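Local coordinates for 450aa long hypothetical fmu protein (Pyrococcus horikoshii, PDB 2YXL) that probably methylates carbon 5 of cytosine in RNA, using S-adenosyl-L-methionine as the methyl donor, at residues A[287-292]-A[310-315]; A[268-273]-A[297-302]; A[321-326]-A[375-380]. One frame throughout, in Å; residues are numbered along the deposited sequence.

Contact 1 of 3, residues A[287-292]-A[310-315]; sequences IYAFDV and KIVKPL. With SFG (sinefungin), chain B.
Ile-287 meets Ile-311 and Val-312 where two neighbouring parallel strands, 286-290 and 312-315, run side by side. Its CB rests 3.8 Å from Val-312 CG2, and its CG1 lies 4.0 Å from Ile-311 CD1. With CG1 anti to the carbonyl carbon (chi1 -57°) and the chain extended beyond it, the tip CD1 reaches both partners, 3.8 Å from Ile-311 CD1 and almost as near to Val-312 CG2. This apolar face is covered by Thr-274, Leu-277 and Ala-278 of helix 272-280.

The backbones follow the textbook parallel pattern: Ile-287 and Ala-289 each give an N-H and accept one through their carbonyl, the bond from Lys-313 N to Ile-287 O being 2.8 Å long. Tyr-288, Phe-290 and Leu-315 occupy the other face of the sheet. There Leu-315 CD1 lies 3.7 Å from Phe-290 CZ and 3.9 Å from Tyr-288 CD2, its side chain running alongside both rings.

Past the strand end, Asp-291 turns its carboxylate to the sinefungin ribose: OD1 accepts from O3' at 2.8 Å, and OD2 accepts from O2' at 2.8 Å. OD1 also takes Ala-269 N and OD2 takes Asp-293 N. Four bonds shared evenly between the two oxygens should fix the rotation of the carboxylate, as expected of the acid that reads the ribose diol in class I methyltransferases.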
loop_
_atom_site.group_PDB
_atom_site.type_symbol
_atom_site.label_atom_id
_atom_site.label_comp_id
_atom_site.label_asym_id
_atom_site.label_seq_id
_atom_site.Cartn_x
_atom_site.Cartn_y
_atom_site.Cartn_z
ATOM N N ILE A 287 14.098 -10.955 -18.330
ATOM C CA ILE A 287 13.085 -9.987 -17.911
ATOM C C ILE A 287 13.617 -8.559 -18.023
ATOM O O ILE A 287 14.611 -8.204 -17.385
ATOM C CB ILE A 287 12.578 -10.239 -16.462
ATOM C CG1 ILE A 287 12.023 -11.660 -16.312
ATOM C CG2 ILE A 287 11.519 -9.198 -16.070
ATOM C CD1 ILE A 287 11.842 -12.109 -14.874
ATOM N N TYR A 288 12.950 -7.752 -18.843
ATOM C CA TYR A 288 13.237 -6.325 -18.924
ATOM C C TYR A 288 12.342 -5.584 -17.935
ATOM O O TYR A 288 11.112 -5.634 -18.040
ATOM C CB TYR A 288 13.027 -5.798 -20.349
ATOM C CG TYR A 288 14.027 -6.314 -21.367
ATOM C CD1 TYR A 288 13.675 -7.314 -22.273
ATOM C CD2 TYR A 288 15.323 -5.796 -21.428
ATOM C CE1 TYR A 288 14.588 -7.790 -23.212
ATOM C CE2 TYR A 288 16.245 -6.267 -22.364
ATOM C CZ TYR A 288 15.868 -7.262 -23.252
ATOM O OH TYR A 288 16.772 -7.731 -24.177
ATOM N N ALA A 289 12.967 -4.906 -16.974
ATOM C CA ALA A 289 12.246 -4.222 -15.902
ATOM C C ALA A 289 12.390 -2.701 -15.976
ATOM O O ALA A 289 13.459 -2.153 -15.702
ATOM C CB ALA A 289 12.703 -4.745 -14.545
ATOM N N PHE A 290 11.298 -2.033 -16.341
ATOM C CA PHE A 290 11.277 -0.581 -16.506
ATOM C C PHE A 290 10.683 0.129 -15.295
ATOM O O PHE A 290 9.671 -0.313 -14.746
ATOM C CB PHE A 290 10.473 -0.196 -17.751
ATOM C CG PHE A 290 11.107 -0.618 -19.046
ATOM C CD1 PHE A 290 10.848 -1.875 -19.589
ATOM C CD2 PHE A 290 11.953 0.246 -19.734
ATOM C CE1 PHE A 290 11.430 -2.269 -20.791
ATOM C CE2 PHE A 290 12.540 -0.138 -20.939
ATOM C CZ PHE A 290 12.277 -1.398 -21.467
ATOM N N ASP A 291 11.319 1.228 -14.889
ATOM C CA ASP A 291 10.775 2.129 -13.868
ATOM C C ASP A 291 11.469 3.493 -13.894
ATOM O O ASP A 291 12.699 3.571 -13.942
ATOM C CB ASP A 291 10.867 1.514 -12.469
ATOM C CG ASP A 291 9.839 2.090 -11.513
ATOM O OD1 ASP A 291 8.877 1.369 -11.182
ATOM O OD2 ASP A 291 9.987 3.263 -11.100
ATOM N N VAL A 292 10.673 4.560 -13.849
ATOM C CA VAL A 292 11.201 5.931 -13.888
ATOM C C VAL A 292 11.875 6.353 -12.581
ATOM O O VAL A 292 12.733 7.239 -12.578
ATOM C CB VAL A 292 10.116 6.980 -14.271
ATOM C CG1 VAL A 292 9.785 6.894 -15.752
ATOM C CG2 VAL A 292 8.857 6.829 -13.412
ATOM N N LYS A 310 18.851 -13.836 -11.537
ATOM C CA LYS A 310 19.978 -13.533 -12.422
ATOM C C LYS A 310 19.588 -13.240 -13.879
ATOM O O LYS A 310 20.457 -13.027 -14.728
ATOM C CB LYS A 310 21.029 -14.652 -12.351
ATOM C CG LYS A 310 20.502 -16.053 -12.632
ATOM C CD LYS A 310 21.596 -17.093 -12.449
ATOM C CE LYS A 310 21.093 -18.491 -12.769
ATOM N NZ LYS A 310 22.182 -19.501 -12.667
ATOM N N ILE A 311 18.287 -13.211 -14.156
ATOM C CA ILE A 311 17.790 -13.029 -15.523
ATOM C C ILE A 311 17.103 -11.680 -15.754
ATOM O O ILE A 311 16.485 -11.460 -16.800
ATOM C CB ILE A 311 16.822 -14.169 -15.937
ATOM C CG1 ILE A 311 15.587 -14.192 -15.028
ATOM C CG2 ILE A 311 17.550 -15.515 -15.946
ATOM C CD1 ILE A 311 14.358 -14.793 -15.674
ATOM N N VAL A 312 17.217 -10.781 -14.779
ATOM C CA VAL A 312 16.551 -9.482 -14.854
ATOM C C VAL A 312 17.515 -8.378 -15.283
ATOM O O VAL A 312 18.553 -8.161 -14.654
ATOM C CB VAL A 312 15.849 -9.114 -13.515
ATOM C CG1 VAL A 312 15.362 -7.663 -13.527
ATOM C CG2 VAL A 312 14.684 -10.057 -13.249
ATOM N N LYS A 313 17.160 -7.697 -16.370
ATOM C CA LYS A 313 17.900 -6.531 -16.834
ATOM C C LYS A 313 17.102 -5.270 -16.509
ATOM O O LYS A 313 16.093 -4.988 -17.161
ATOM C CB LYS A 313 18.203 -6.627 -18.334
ATOM C CG LYS A 313 19.186 -7.733 -18.697
ATOM C CD LYS A 313 19.569 -7.689 -20.169
ATOM C CE LYS A 313 20.544 -8.806 -20.515
ATOM N NZ LYS A 313 20.999 -8.733 -21.932
ATOM N N PRO A 314 17.542 -4.518 -15.483
ATOM C CA PRO A 314 16.836 -3.310 -15.058
ATOM C C PRO A 314 17.130 -2.103 -15.954
ATOM O O PRO A 314 18.276 -1.893 -16.366
ATOM C CB PRO A 314 17.358 -3.081 -13.637
ATOM C CG PRO A 314 18.711 -3.706 -13.616
ATOM C CD PRO A 314 18.743 -4.782 -14.665
ATOM N N LEU A 315 16.090 -1.327 -16.250
ATOM C CA LEU A 315 16.207 -0.164 -17.123
ATOM C C LEU A 315 15.448 1.040 -16.568
ATOM O O LEU A 315 14.216 1.092 -16.619
ATOM C CB LEU A 315 15.728 -0.503 -18.541
ATOM C CG LEU A 315 16.632 -1.377 -19.417
ATOM C CD1 LEU A 315 15.825 -2.048 -20.515
ATOM C CD2 LEU A 315 17.789 -0.573 -20.005
HETATM N N SFG B . 4.798 -3.847 -10.274
HETATM C CA SFG B . 5.436 -3.292 -9.066
HETATM C C SFG B . 5.599 -4.395 -8.000
HETATM O O SFG B . 6.488 -4.231 -7.138
HETATM O OXT SFG B . 4.843 -5.386 -8.074
HETATM C CB SFG B . 4.616 -2.102 -8.530
HETATM C CG SFG B . 4.615 -0.931 -9.530
HETATM C CD SFG B . 3.883 0.311 -8.998
HETATM N NE SFG B . 2.466 -0.026 -8.796
HETATM C "C5'" SFG B . 3.937 1.495 -9.989
HETATM C "C4'" SFG B . 5.362 1.861 -10.479
HETATM O "O4'" SFG B . 5.194 2.446 -11.792
HETATM C "C3'" SFG B . 6.063 2.941 -9.635
HETATM O "O3'" SFG B . 7.295 2.406 -9.132
HETATM C "C2'" SFG B . 6.331 4.085 -10.624
HETATM O "O2'" SFG B . 7.627 4.661 -10.416
HETATM C "C1'" SFG B . 6.305 3.348 -11.958
HETATM N N9 SFG B . 6.032 4.209 -13.146
HETATM C C8 SFG B . 5.102 5.162 -13.244
HETATM N N7 SFG B . 5.145 5.708 -14.460
HETATM C C5 SFG B . 6.111 5.101 -15.143
HETATM C C6 SFG B . 6.615 5.239 -16.434
HETATM N N6 SFG B . 6.107 6.142 -17.270
HETATM N N1 SFG B . 7.626 4.444 -16.828
HETATM C C2 SFG B . 8.141 3.540 -16.004
HETATM N N3 SFG B . 7.683 3.385 -14.767
HETATM C C4 SFG B . 6.673 4.146 -14.310
#

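Contact 2 of 3, residues A[268-273]-A[297-302]; sequences AAPGGK and MKRLKD. With SFG (sinefungin), chain B.
The backbone carbonyl of Pro-270 faces helix 294-306 at Leu-300, with the two CA atoms 4.8 Å apart. Leu-300 CA approaches Pro-270 O at 3.2 Å in a CA-H...O contact bent to 122° at the hydrogen, and no conventional hydrogen bond joins the two segments. The peptide before Pro-270 is cis, and Gly-271 follows with a positive phi (109°). A beta carbon on Gly-271 would press against the carbonyl before it and run into Leu-300 CD1.

Leu-300 does most of the side-chain work. CG anti to the backbone N (chi1 172°) points its branched end at the loop, where CD1 lies 3.6 Å from Gly-271 CA and CD2 reaches Ala-268 CB at 4.0 Å. One turn earlier in the helix, the backbone of Met-297 meets Ala-269 CB.

The segment 268-273 belongs to the glycine-rich loop that joins strand 262-265 to helix 272-280, the cofactor-binding loop after the first strand of class I methyltransferases. On the ligand side it receives the carboxylate of sinefungin. Gly-272 N donates to sinefungin O at 2.9 Å and Gly-271 N donates to that same oxygen, while Lys-273 N donates to OXT at 3.2 Å; the start of a helix would probably favour the negative charge gathered there. Lys-273 NZ, brought round by a bend at its last torsion, adds a weak bond to OXT and a salt bridge to Asp-337.

Pro-270 CB comes up to the edge of the Arg-299 guanidinium, near its plane and 3.8 Å from NE, so that NE and NH1 both face this one carbon of the proline ring.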
loop_
_atom_site.group_PDB
_atom_site.type_symbol
_atom_site.label_atom_id
_atom_site.label_comp_id
_atom_site.label_asym_id
_atom_site.label_seq_id
_atom_site.Cartn_x
_atom_site.Cartn_y
_atom_site.Cartn_z
ATOM N N ALA A 268 7.901 -1.855 -12.887
ATOM C CA ALA A 268 8.439 -3.005 -12.152
ATOM C C ALA A 268 8.776 -2.798 -10.675
ATOM O O ALA A 268 8.536 -3.691 -9.864
ATOM C CB ALA A 268 9.647 -3.571 -12.891
ATOM N N ALA A 269 9.346 -1.643 -10.338
ATOM C CA ALA A 269 9.835 -1.381 -8.980
ATOM C C ALA A 269 8.697 -1.227 -7.959
ATOM O O ALA A 269 7.634 -0.704 -8.299
ATOM C CB ALA A 269 10.740 -0.159 -8.973
ATOM N N PRO A 270 8.915 -1.664 -6.698
ATOM C CA PRO A 270 10.134 -2.213 -6.090
ATOM C C PRO A 270 10.457 -3.656 -6.486
ATOM O O PRO A 270 11.504 -4.172 -6.099
ATOM C CB PRO A 270 9.831 -2.141 -4.592
ATOM C CG PRO A 270 8.362 -2.329 -4.518
ATOM C CD PRO A 270 7.812 -1.601 -5.717
ATOM N N GLY A 271 9.560 -4.307 -7.222
ATOM C CA GLY A 271 9.867 -5.605 -7.812
ATOM C C GLY A 271 9.185 -6.828 -7.232
ATOM O O GLY A 271 9.702 -7.939 -7.355
ATOM N N GLY A 272 8.024 -6.632 -6.611
ATOM C CA GLY A 272 7.249 -7.743 -6.065
ATOM C C GLY A 272 6.851 -8.741 -7.135
ATOM O O GLY A 272 6.984 -9.954 -6.947
ATOM N N LYS A 273 6.373 -8.230 -8.268
ATOM C CA LYS A 273 5.893 -9.087 -9.348
ATOM C C LYS A 273 6.998 -9.571 -10.283
ATOM O O LYS A 273 6.984 -10.728 -10.705
ATOM C CB LYS A 273 4.772 -8.408 -10.130
ATOM C CG LYS A 273 3.505 -8.229 -9.327
ATOM C CD LYS A 273 2.377 -7.688 -10.179
ATOM C CE LYS A 273 1.203 -7.233 -9.320
ATOM N NZ LYS A 273 1.552 -6.101 -8.413
ATOM N N MET A 297 13.966 1.696 -7.956
ATOM C CA MET A 297 14.695 0.714 -8.755
ATOM C C MET A 297 15.855 0.092 -7.976
ATOM O O MET A 297 16.159 -1.090 -8.154
ATOM C CB MET A 297 15.197 1.343 -10.061
ATOM C CG MET A 297 15.857 0.361 -11.025
ATOM S SD MET A 297 14.706 -0.806 -11.779
ATOM C CE MET A 297 14.175 0.118 -13.217
ATOM N N LYS A 298 16.492 0.886 -7.115
ATOM C CA LYS A 298 17.599 0.392 -6.290
ATOM C C LYS A 298 17.137 -0.673 -5.287
ATOM O O LYS A 298 17.930 -1.521 -4.873
ATOM C CB LYS A 298 18.354 1.545 -5.602
ATOM C CG LYS A 298 17.649 2.195 -4.412
ATOM C CD LYS A 298 18.071 1.571 -3.079
ATOM C CE LYS A 298 17.138 1.974 -1.940
ATOM N NZ LYS A 298 17.238 3.422 -1.592
ATOM N N ARG A 299 15.861 -0.621 -4.905
ATOM C CA ARG A 299 15.271 -1.650 -4.052
ATOM C C ARG A 299 15.104 -2.950 -4.833
ATOM O O ARG A 299 15.365 -4.032 -4.304
ATOM C CB ARG A 299 13.925 -1.196 -3.476
ATOM C CG ARG A 299 14.018 -0.067 -2.455
ATOM C CD ARG A 299 12.945 -0.194 -1.377
ATOM N NE ARG A 299 11.586 -0.030 -1.898
ATOM C CZ ARG A 299 10.820 1.042 -1.698
ATOM N NH1 ARG A 299 9.599 1.084 -2.217
ATOM N NH2 ARG A 299 11.261 2.067 -0.977
ATOM N N LEU A 300 14.680 -2.828 -6.091
ATOM C CA LEU A 300 14.540 -3.974 -6.992
ATOM C C LEU A 300 15.879 -4.671 -7.227
ATOM O O LEU A 300 15.945 -5.899 -7.216
ATOM C CB LEU A 300 13.888 -3.555 -8.321
ATOM C CG LEU A 300 13.787 -4.524 -9.512
ATOM C CD1 LEU A 300 13.260 -5.896 -9.120
ATOM C CD2 LEU A 300 12.914 -3.936 -10.608
ATOM N N LYS A 301 16.935 -3.885 -7.427
ATOM C CA LYS A 301 18.282 -4.431 -7.585
ATOM C C LYS A 301 18.747 -5.138 -6.311
ATOM O O LYS A 301 19.410 -6.175 -6.380
ATOM C CB LYS A 301 19.275 -3.338 -7.994
ATOM C CG LYS A 301 19.096 -2.826 -9.417
ATOM C CD LYS A 301 20.083 -1.711 -9.729
ATOM C CE LYS A 301 19.816 -1.095 -11.094
ATOM N NZ LYS A 301 20.747 0.028 -11.395
ATOM N N ASP A 302 18.386 -4.578 -5.156
ATOM C CA ASP A 302 18.684 -5.192 -3.861
ATOM C C ASP A 302 17.961 -6.525 -3.676
ATOM O O ASP A 302 18.552 -7.486 -3.183
ATOM C CB ASP A 302 18.340 -4.243 -2.708
ATOM C CG ASP A 302 19.396 -3.174 -2.489
ATOM O OD1 ASP A 302 19.074 -2.147 -1.853
ATOM O OD2 ASP A 302 20.548 -3.355 -2.945
HETATM N N SFG B . 4.798 -3.847 -10.274
HETATM C CA SFG B . 5.436 -3.292 -9.066
HETATM C C SFG B . 5.599 -4.395 -8.000
HETATM O O SFG B . 6.488 -4.231 -7.138
HETATM O OXT SFG B . 4.843 -5.386 -8.074
HETATM C CB SFG B . 4.616 -2.102 -8.530
HETATM C CG SFG B . 4.615 -0.931 -9.530
HETATM C CD SFG B . 3.883 0.311 -8.998
HETATM N NE SFG B . 2.466 -0.026 -8.796
HETATM C "C5'" SFG B . 3.937 1.495 -9.989
HETATM C "C4'" SFG B . 5.362 1.861 -10.479
HETATM O "O4'" SFG B . 5.194 2.446 -11.792
HETATM C "C3'" SFG B . 6.063 2.941 -9.635
HETATM O "O3'" SFG B . 7.295 2.406 -9.132
HETATM C "C2'" SFG B . 6.331 4.085 -10.624
HETATM O "O2'" SFG B . 7.627 4.661 -10.416
HETATM C "C1'" SFG B . 6.305 3.348 -11.958
HETATM N N9 SFG B . 6.032 4.209 -13.146
HETATM C C8 SFG B . 5.102 5.162 -13.244
HETATM N N7 SFG B . 5.145 5.708 -14.460
HETATM C C5 SFG B . 6.111 5.101 -15.143
HETATM C C6 SFG B . 6.615 5.239 -16.434
HETATM N N6 SFG B . 6.107 6.142 -17.270
HETATM N N1 SFG B . 7.626 4.444 -16.828
HETATM C C2 SFG B . 8.141 3.540 -16.004
HETATM N N3 SFG B . 7.683 3.385 -14.767
HETATM C C4 SFG B . 6.673 4.146 -14.310
#

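Contact 3 of 3, residues A[321-326]-A[375-380]; sequences KAPEII and AARLVK
A buried, largely apolar contact sets the loop between strands 312-315 and 331-337 against the place where helix 361-376 gives way to strand 379-380. Pro-323 and Leu-378 are at its heart. Leu-378 CD2 touches Pro-323 CD at 3.9 Å and also Ile-326 CD1 at 3.8 Å, the isoleucine crossing the leucine at about a right angle. This one methyl therefore fills the hollow between the proline and isoleucine side chains of the loop. With CG1 of Ile-326 between its backbone N and carbonyl carbon (chi1 55°), CD1 is turned to Leu-378 while CG2 of the same residue lies against Tyr-288 and Phe-290 of strand 286-290.

Arg-377 covers the proline from another side. Its CB lies 3.6 Å from Pro-323 CG, and the chain, bent at chi3, folds back to lay one face of the guanidinium over the ring, with Pro-323 CG 3.8 Å above the centre of the Arg-377 guanidinium. Replacing it with an alanine would probably uncover the Pro-323 ring and leave Glu-328 without its weak, long ion pair to Arg-377 NE. Leu-378 and Lys-380 are further tied by backbone hydrogen bonds to Ala-331 at the start of strand 331-337. The contact joins two of the connections between strands of the alpha/beta sheet, as expected in the Rossmann-like fold of class I methyltransferases.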
loop_
_atom_site.group_PDB
_atom_site.type_symbol
_atom_site.label_atom_id
_atom_site.label_comp_id
_atom_site.label_asym_id
_atom_site.label_seq_id
_atom_site.Cartn_x
_atom_site.Cartn_y
_atom_site.Cartn_z
ATOM N N LYS A 321 8.580 4.829 -23.920
ATOM C CA LYS A 321 9.680 4.401 -24.784
ATOM C C LYS A 321 9.807 2.885 -24.634
ATOM O O LYS A 321 9.384 2.326 -23.618
ATOM C CB LYS A 321 10.988 5.094 -24.391
ATOM C CG LYS A 321 10.903 6.615 -24.320
ATOM C CD LYS A 321 12.185 7.216 -23.758
ATOM C CE LYS A 321 11.960 8.626 -23.228
ATOM N NZ LYS A 321 11.600 9.599 -24.298
ATOM N N ALA A 322 10.406 2.228 -25.627
ATOM C CA ALA A 322 10.334 0.766 -25.780
ATOM C C ALA A 322 8.893 0.400 -26.132
ATOM O O ALA A 322 8.034 0.353 -25.245
ATOM C CB ALA A 322 10.807 0.033 -24.525
ATOM N N PRO A 323 8.613 0.138 -27.427
ATOM C CA PRO A 323 9.482 -0.046 -28.604
ATOM C C PRO A 323 10.581 0.998 -28.820
ATOM O O PRO A 323 10.566 2.062 -28.202
ATOM C CB PRO A 323 8.492 -0.006 -29.770
ATOM C CG PRO A 323 7.237 -0.511 -29.195
ATOM C CD PRO A 323 7.189 0.026 -27.797
ATOM N N GLU A 324 11.507 0.678 -29.727
ATOM C CA GLU A 324 12.745 1.448 -29.979
ATOM C C GLU A 324 13.608 1.760 -28.739
ATOM O O GLU A 324 14.238 2.817 -28.647
ATOM C CB GLU A 324 12.542 2.675 -30.909
ATOM C CG GLU A 324 11.192 3.404 -30.852
ATOM C CD GLU A 324 11.094 4.432 -29.731
ATOM O OE1 GLU A 324 12.129 4.772 -29.120
ATOM O OE2 GLU A 324 9.969 4.901 -29.461
ATOM N N ILE A 325 13.620 0.816 -27.799
ATOM C CA ILE A 325 14.615 0.755 -26.727
ATOM C C ILE A 325 15.081 -0.695 -26.630
ATOM O O ILE A 325 16.281 -0.970 -26.547
ATOM C CB ILE A 325 14.058 1.235 -25.351
ATOM C CG1 ILE A 325 13.772 2.748 -25.349
ATOM C CG2 ILE A 325 14.994 0.839 -24.197
ATOM C CD1 ILE A 325 15.002 3.661 -25.422
ATOM N N ILE A 326 14.119 -1.614 -26.656
ATOM C CA ILE A 326 14.394 -3.050 -26.601
ATOM C C ILE A 326 13.906 -3.770 -27.860
ATOM O O ILE A 326 14.296 -4.910 -28.124
ATOM C CB ILE A 326 13.783 -3.711 -25.335
ATOM C CG1 ILE A 326 12.278 -3.425 -25.237
ATOM C CG2 ILE A 326 14.521 -3.240 -24.079
ATOM C CD1 ILE A 326 11.521 -4.373 -24.324
ATOM N N ALA A 375 2.679 -1.119 -24.370
ATOM C CA ALA A 375 2.667 -2.558 -24.096
ATOM C C ALA A 375 2.233 -3.356 -25.323
ATOM O O ALA A 375 2.883 -4.338 -25.688
ATOM C CB ALA A 375 1.764 -2.876 -22.901
ATOM N N ALA A 376 1.144 -2.916 -25.954
ATOM C CA ALA A 376 0.577 -3.581 -27.130
ATOM C C ALA A 376 1.621 -3.862 -28.196
ATOM O O ALA A 376 1.688 -4.967 -28.737
ATOM C CB ALA A 376 -0.549 -2.748 -27.719
ATOM N N ARG A 377 2.442 -2.855 -28.477
ATOM C CA ARG A 377 3.427 -2.922 -29.554
ATOM C C ARG A 377 4.650 -3.779 -29.203
ATOM O O ARG A 377 5.452 -4.103 -30.081
ATOM C CB ARG A 377 3.833 -1.505 -29.980
ATOM C CG ARG A 377 2.733 -0.755 -30.734
ATOM C CD ARG A 377 2.843 0.764 -30.607
ATOM N NE ARG A 377 3.993 1.319 -31.323
ATOM C CZ ARG A 377 4.914 2.110 -30.778
ATOM N NH1 ARG A 377 4.830 2.467 -29.501
ATOM N NH2 ARG A 377 5.921 2.557 -31.516
ATOM N N LEU A 378 4.778 -4.152 -27.929
ATOM C CA LEU A 378 5.864 -5.025 -27.470
ATOM C C LEU A 378 5.531 -6.513 -27.605
ATOM O O LEU A 378 6.431 -7.354 -27.678
ATOM C CB LEU A 378 6.245 -4.710 -26.021
ATOM C CG LEU A 378 6.975 -3.404 -25.696
ATOM C CD1 LEU A 378 6.990 -3.194 -24.193
ATOM C CD2 LEU A 378 8.392 -3.392 -26.242
ATOM N N VAL A 379 4.238 -6.824 -27.647
ATOM C CA VAL A 379 3.752 -8.204 -27.657
ATOM C C VAL A 379 3.933 -8.874 -29.020
ATOM O O VAL A 379 3.593 -8.296 -30.053
ATOM C CB VAL A 379 2.254 -8.278 -27.250
ATOM C CG1 VAL A 379 1.824 -9.715 -27.017
ATOM C CG2 VAL A 379 1.992 -7.458 -26.000
ATOM N N LYS A 380 4.474 -10.093 -29.004
ATOM C CA LYS A 380 4.565 -10.945 -30.191
ATOM C C LYS A 380 3.165 -11.396 -30.626
ATOM O O LYS A 380 2.255 -11.444 -29.797
ATOM C CB LYS A 380 5.432 -12.175 -29.900
ATOM C CG LYS A 380 6.899 -11.880 -29.644
ATOM C CD LYS A 380 7.661 -13.160 -29.348
ATOM C CE LYS A 380 9.111 -12.876 -28.999
ATOM N NZ LYS A 380 9.893 -14.130 -28.810
#

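The three contacts lie within the Rossmann-like methyltransferase domain, contact 1 in its central sheet and the other two against it. Contacts 1 and 2 interlock along the chain, their segments alternating in the order 268-273, 287-292, 297-302, 310-315, with centres about 9 Å apart. Both touch sinefungin, and a probable hydrogen bond from Ala-268 N to Phe-290 O joins them. Contact 3 comes later in sequence; its centre is about 14 Å from that of contact 1 and 21 Å from that of contact 2. It meets contact 1 where Ala-322 CB packs on Phe-290 CZ and Ile-326 CG2 on Leu-315 CD1. Thus one strand, 286-290, connects the cofactor pocket with the packing of contact 3.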